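Local coordinates for protein putative N-acetylmuramoyl-L-alanine amidase (Neisseria meningitidis MC58, PDB 3CZX) that probably hydrolyses, as a zinc-dependent amidase, the link between N-acetylmuramoyl residues and L-amino acid residues in certain cell-wall glycopeptides, at residues L155-F158 against K159-W163; L93-P96 against K97-R100; K107-A110 against K111-W115. All blocks are in the same frame, centred on the assembly; numbering follows the deposited sequence.

Contact 1: residues L155-F158 against K159-W163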
# COMPACT_ATOMS: atom_id res chain seq x y z
N LEU A 155 13.15 3.50 8.43
CA LEU A 155 12.25 2.50 7.91
C LEU A 155 10.94 2.46 8.71
O LEU A 155 9.84 2.35 8.14
CB LEU A 155 12.93 1.11 7.90
CG LEU A 155 12.05 -0.08 7.53
CD1 LEU A 155 11.35 0.01 6.17
CD2 LEU A 155 12.81 -1.38 7.65
N ALA A 156 11.04 2.53 10.03
CA ALA A 156 9.81 2.59 10.86
C ALA A 156 8.98 3.81 10.50
O ALA A 156 7.75 3.72 10.46
CB ALA A 156 10.15 2.61 12.36
N LEU A 157 9.63 4.95 10.31
CA LEU A 157 8.90 6.19 9.96
C LEU A 157 8.21 6.02 8.64
O LEU A 157 7.04 6.40 8.50
CB LEU A 157 9.85 7.39 9.92
CG LEU A 157 9.10 8.72 9.76
CD1 LEU A 157 8.27 9.00 11.00
CD2 LEU A 157 10.14 9.80 9.57
N PHE A 158 8.91 5.43 7.67
CA PHE A 158 8.35 5.19 6.34
C PHE A 158 7.12 4.31 6.48
O PHE A 158 6.10 4.60 5.92
CB PHE A 158 9.30 4.55 5.36
CG PHE A 158 8.68 4.26 4.02
CD1 PHE A 158 8.44 5.26 3.10
CD2 PHE A 158 8.25 2.98 3.69
CE1 PHE A 158 7.83 4.99 1.87
CE2 PHE A 158 7.64 2.73 2.45
CZ PHE A 158 7.44 3.76 1.56
N LYS A 159 7.26 3.20 7.20
CA LYS A 159 6.15 2.24 7.31
C LYS A 159 4.90 2.85 7.93
O LYS A 159 3.79 2.48 7.54
CB LYS A 159 6.60 0.99 8.08
CG LYS A 159 7.61 0.14 7.36
CD LYS A 159 8.32 -0.91 8.22
CE LYS A 159 7.47 -2.02 8.63
NZ LYS A 159 8.28 -3.07 9.37
N THR A 160 5.05 3.74 8.90
CA THR A 160 3.91 4.40 9.59
C THR A 160 3.34 5.60 8.85
O THR A 160 2.25 6.01 9.19
CB THR A 160 4.29 4.87 11.00
OG1 THR A 160 5.29 5.90 10.91
CG2 THR A 160 4.78 3.67 11.83
N THR A 161 4.05 6.13 7.84
CA THR A 161 3.64 7.35 7.12
C THR A 161 3.73 7.17 5.59
O THR A 161 3.74 8.13 4.87
CB THR A 161 4.45 8.56 7.56
OG1 THR A 161 4.59 8.51 8.99
CG2 THR A 161 3.76 9.88 7.20
N LYS A 162 3.72 5.94 5.15
CA LYS A 162 3.87 5.57 3.74
C LYS A 162 2.91 6.32 2.82
O LYS A 162 3.33 6.92 1.81
CB LYS A 162 3.59 4.05 3.65
CG LYS A 162 3.68 3.47 2.31
CD LYS A 162 3.77 1.98 2.42
CE LYS A 162 2.42 1.38 2.75
NZ LYS A 162 2.60 -0.04 2.99
N TRP A 163 1.64 6.33 3.17
CA TRP A 163 0.65 6.93 2.27
C TRP A 163 0.82 8.42 2.22
O TRP A 163 0.64 9.04 1.16
CB TRP A 163 -0.79 6.49 2.66
CG TRP A 163 -1.02 5.06 2.44
CD1 TRP A 163 -0.66 4.04 3.26
CD2 TRP A 163 -1.64 4.46 1.30
NE1 TRP A 163 -0.99 2.83 2.70
CE2 TRP A 163 -1.59 3.06 1.49
CE3 TRP A 163 -2.21 4.96 0.12
CZ2 TRP A 163 -2.10 2.16 0.57
CZ3 TRP A 163 -2.71 4.05 -0.80
CH2 TRP A 163 -2.65 2.68 -0.57

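Contact 2: residues L93-P96 against K97-R100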
# COMPACT_ATOMS: atom_id res chain seq x y z
N LEU A 93 19.39 9.75 -8.22
CA LEU A 93 20.49 9.67 -9.15
C LEU A 93 19.95 9.89 -10.54
O LEU A 93 19.04 9.19 -10.94
CB LEU A 93 21.11 8.26 -9.09
CG LEU A 93 22.27 7.94 -10.00
CD1 LEU A 93 23.50 8.68 -9.43
CD2 LEU A 93 22.51 6.37 -10.13
N SER A 94 20.51 10.85 -11.29
CA SER A 94 20.08 11.00 -12.67
C SER A 94 21.12 11.81 -13.43
O SER A 94 22.13 12.18 -12.86
CB SER A 94 18.72 11.69 -12.73
OG SER A 94 18.10 11.61 -14.01
N THR A 95 20.81 12.08 -14.68
CA THR A 95 21.59 13.06 -15.48
C THR A 95 21.32 14.49 -14.97
O THR A 95 20.27 14.79 -14.43
CB THR A 95 21.14 13.00 -16.96
OG1 THR A 95 19.72 13.12 -17.06
CG2 THR A 95 21.55 11.68 -17.63
N PRO A 96 22.27 15.40 -15.19
CA PRO A 96 22.05 16.78 -14.83
C PRO A 96 20.79 17.43 -15.37
O PRO A 96 20.20 18.30 -14.71
CB PRO A 96 23.31 17.48 -15.38
CG PRO A 96 24.33 16.44 -15.27
CD PRO A 96 23.65 15.18 -15.67
N LYS A 97 20.34 17.01 -16.54
CA LYS A 97 19.06 17.46 -17.07
C LYS A 97 17.93 17.38 -16.01
O LYS A 97 17.05 18.24 -15.94
CB LYS A 97 18.66 16.61 -18.30
CG LYS A 97 17.29 16.94 -18.86
CD LYS A 97 16.92 16.17 -20.12
CE LYS A 97 15.42 16.33 -20.40
NZ LYS A 97 14.92 15.69 -21.63
N ASN A 98 17.97 16.30 -15.25
CA ASN A 98 16.94 15.99 -14.26
C ASN A 98 17.24 16.52 -12.83
O ASN A 98 16.56 16.14 -11.89
CB ASN A 98 16.79 14.47 -14.22
CG ASN A 98 16.11 13.93 -15.47
OD1 ASN A 98 16.60 13.01 -16.13
ND2 ASN A 98 14.95 14.44 -15.74
N LYS A 99 18.25 17.37 -12.66
CA LYS A 99 18.59 17.86 -11.31
C LYS A 99 17.40 18.52 -10.60
O LYS A 99 17.10 18.21 -9.46
CB LYS A 99 19.79 18.80 -11.37
CG LYS A 99 20.12 19.48 -10.05
CD LYS A 99 21.13 20.62 -10.29
CE LYS A 99 22.47 20.13 -10.50
NZ LYS A 99 23.36 21.34 -10.35
N ARG A 100 16.71 19.41 -11.29
CA ARG A 100 15.57 20.07 -10.71
C ARG A 100 14.52 19.05 -10.31
O ARG A 100 14.03 19.12 -9.20
CB ARG A 100 15.00 21.09 -11.69
CG ARG A 100 13.65 21.64 -11.36
CD ARG A 100 13.54 22.30 -10.07
NE ARG A 100 12.20 22.87 -9.95
CZ ARG A 100 11.75 23.53 -8.89
NH1 ARG A 100 12.54 23.69 -7.82
NH2 ARG A 100 10.51 24.01 -8.87

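Contact 3: residues K107-A110 against K111-W115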
# COMPACT_ATOMS: atom_id res chain seq x y z
N LYS A 107 12.88 17.17 -1.86
CA LYS A 107 12.37 18.14 -0.93
C LYS A 107 10.99 17.75 -0.43
O LYS A 107 10.66 17.95 0.75
CB LYS A 107 12.34 19.50 -1.59
CG LYS A 107 13.74 20.05 -1.81
CD LYS A 107 13.74 21.26 -2.71
CE LYS A 107 15.10 21.96 -2.70
NZ LYS A 107 15.15 23.03 -3.71
N ALA A 108 10.17 17.20 -1.32
CA ALA A 108 8.85 16.75 -0.95
C ALA A 108 8.93 15.73 0.18
O ALA A 108 8.15 15.79 1.14
CB ALA A 108 8.17 16.12 -2.16
N VAL A 109 9.87 14.78 0.06
CA VAL A 109 10.04 13.75 1.08
C VAL A 109 10.67 14.30 2.37
O VAL A 109 10.24 13.96 3.49
CB VAL A 109 10.89 12.58 0.52
CG1 VAL A 109 11.26 11.58 1.65
CG2 VAL A 109 10.12 11.88 -0.64
N ALA A 110 11.68 15.17 2.23
CA ALA A 110 12.31 15.80 3.39
C ALA A 110 11.31 16.58 4.26
O ALA A 110 11.39 16.51 5.48
CB ALA A 110 13.48 16.74 2.92
N LYS A 111 10.42 17.35 3.63
CA LYS A 111 9.43 18.15 4.38
C LYS A 111 8.59 17.24 5.26
O LYS A 111 8.31 17.57 6.41
CB LYS A 111 8.51 18.95 3.45
CG LYS A 111 9.20 20.10 2.78
CD LYS A 111 8.57 20.49 1.45
CE LYS A 111 7.74 21.70 1.51
NZ LYS A 111 7.42 22.06 0.08
N LYS A 112 8.21 16.08 4.75
CA LYS A 112 7.30 15.18 5.47
C LYS A 112 7.99 14.36 6.56
O LYS A 112 7.34 13.88 7.48
CB LYS A 112 6.65 14.22 4.48
CG LYS A 112 5.54 13.31 5.05
CD LYS A 112 4.29 14.12 5.30
CE LYS A 112 3.10 13.26 5.68
NZ LYS A 112 1.89 14.17 5.88
N THR A 113 9.31 14.23 6.46
CA THR A 113 10.06 13.26 7.29
C THR A 113 11.15 13.81 8.18
O THR A 113 11.54 13.14 9.12
CB THR A 113 10.72 12.20 6.41
OG1 THR A 113 11.62 12.86 5.51
CG2 THR A 113 9.68 11.42 5.61
N GLY A 114 11.67 14.98 7.87
CA GLY A 114 12.86 15.48 8.55
C GLY A 114 14.13 14.72 8.17
O GLY A 114 15.16 14.86 8.81
N TRP A 115 14.07 13.90 7.10
CA TRP A 115 15.25 13.19 6.62
C TRP A 115 16.18 14.18 5.90
O TRP A 115 15.73 15.15 5.27
CB TRP A 115 14.84 12.11 5.61
CG TRP A 115 14.09 10.95 6.22
CD1 TRP A 115 14.07 10.56 7.54
CD2 TRP A 115 13.24 10.03 5.53
NE1 TRP A 115 13.24 9.46 7.70
CE2 TRP A 115 12.73 9.10 6.48
CE3 TRP A 115 12.83 9.91 4.21
CZ2 TRP A 115 11.85 8.07 6.14
CZ3 TRP A 115 11.96 8.86 3.87
CH2 TRP A 115 11.49 7.95 4.84

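Contact 1: residues L155-F158 against K159-W163
Leu155 meets Lys159 one helical turn on. Its carbonyl O takes the Lys159 N-H at 2.9 Å, an almost straight bond (164°), while its methyl CD1 lies 3.8 Å from Lys159 CD where the two side chains pass at a slant. Leucine suits this buried place, and the hydrocarbon part of the lysine can lie against it because a bend at chi3 (71°) then turns the amine away, to a salt bridge with Asp24. Ala156 O accepts from Thr160 N at 3.1 Å; its small methyl faces outward, where it packs on Ser23 of the second subunit. At Leu157 the regular pattern weakens. Thr161 N makes only a weak bond to Leu157 O, and Thr160 OG1 lies 3.0 Å from the same oxygen. Phe158 O instead receives Thr161 N at 3.2 Å, from well above the carbonyl plane, a shortened i to i+3 link that fits the distorted backbone of Thr161 (phi -133°). The phenyl group carries the packing: Lys162 CB lies over one face, and Lys162 CG comes to 3.8 Å from Phe158 CZ, so methylenes cover an aromatic surface while NZ leads on to Asp32 of its own chain and of the second subunit. This turn belongs to the first part of helix 152-177. Leu155 and Phe158 pack on Leu29 of helix 26-45, Phe158 stacks on Phe147, and Leu157 packs on Thr113 of helix 99-113; the lysine side borders the second subunit.

Contact 2: residues L93-P96 against K97-R100
Pro96, Lys97 and Asn98 form the turn that carries the chain from strand 91-94 into helix 99-113, and Pro96 gives most surface to it. Its carbonyl O accepts Lys99 N at 3.0 Å, the N-H pointing well at the oxygen (166°), as a tight i to i+3 turn brings about. Proline fits the start of such a turn: its ring already holds phi near -53°, and it has no N-H to be satisfied. Lys97 follows at the exposed outer side. Its CB lies 3.9 Å from Thr95 OG1, the two side chains running alongside each other in the same direction, and the rest of the lysine extends away, as suits a long charged chain at the surface. Asn98 stands at the N-cap position just before the helix, though its side chain does not cap it, and turns inward. Its backbone N donates to Thr95 O at 2.9 Å, so consecutive i to i+3 bonds wind the chain up before the helix begins. The backbone sets Asn98 CB against the strand, 3.2 Å from Ser94 OG and 3.7 Å from Ser94 CB. A small serine allows that approach, and its hydroxyl is bonded to Gly141 O, while Ile142 of the neighbouring strand packs against both residues. The chemistry is thus divided: two backbone bonds shape the turn, the Ser94 hydroxyl, held by Gly141 O, lies against Asn98 CB on its inner side, and the long lysine side chains lead outward, Lys99 reaching a salt bridge with Glu120.

Contact 3: residues K107-A110 against K111-W115
Helix 99-113 ends in an ST turn, in which Thr113 OG1 accepts Trp115 N at 3.1 Å with little bend at the hydrogen (161°); the same hydroxyl donates to Val109 O at 2.7 Å, its oxygen standing out of the plane of that carbonyl. One hydroxyl therefore joins the last helical turn to the departing chain. It can do so because chi1 of 60° sets OG1 between the threonine's backbone N and carbonyl carbon, facing back along the helix. Earlier, Lys111 N still bonds Lys107 O at 3.0 Å in the ordinary helical manner, and the Lys111 methylenes run over that oxygen before the end of the side chain leads away. In the beta-alpha-beta unit of strand 91-94, helix 99-113 and strand 123-125, this is where the helix ends and the return begins. Ala110 O takes two donors on the same face of its plane, Thr113 N at 3.2 Å and Gly114 N at 2.9 Å. Gly114 then leaves the helix with positive phi (71°), a conformation glycine adopts readily. The reversal brings Trp115 back over the helix: Val109 CG1 presses at 3.4 Å on Trp115 CE3 at a slant, Thr113 CB covers one face of the indole near its rim, and Ala110 CB lies 3.6 Å from Trp115 O. Trp115 also meets Phe147, and Val109 packs on Ile169 of helix 152-177.

Along the chain the order is contact 2, contact 3, contact 1. Contacts 2 and 3 mark the entry and the exit of helix 99-113, their centres about 19 Å apart, and frame the crossover that links strands 91-94 and 123-125 of the mixed sheet. Contact 1, near the start of helix 152-177, has its centre about 12 Å from that of contact 3 and touches it: Leu157 CD2 lies 3.6 Å from Trp115 NE1. The tryptophan that follows the end of helix 99-113 thus packs against helix 152-177. Contacts 1 and 2 are about 26 Å apart between centres, on opposite sides of the chain's centre; helix 99-113 runs from contact 2 to contact 3, which in turn touches contact 1.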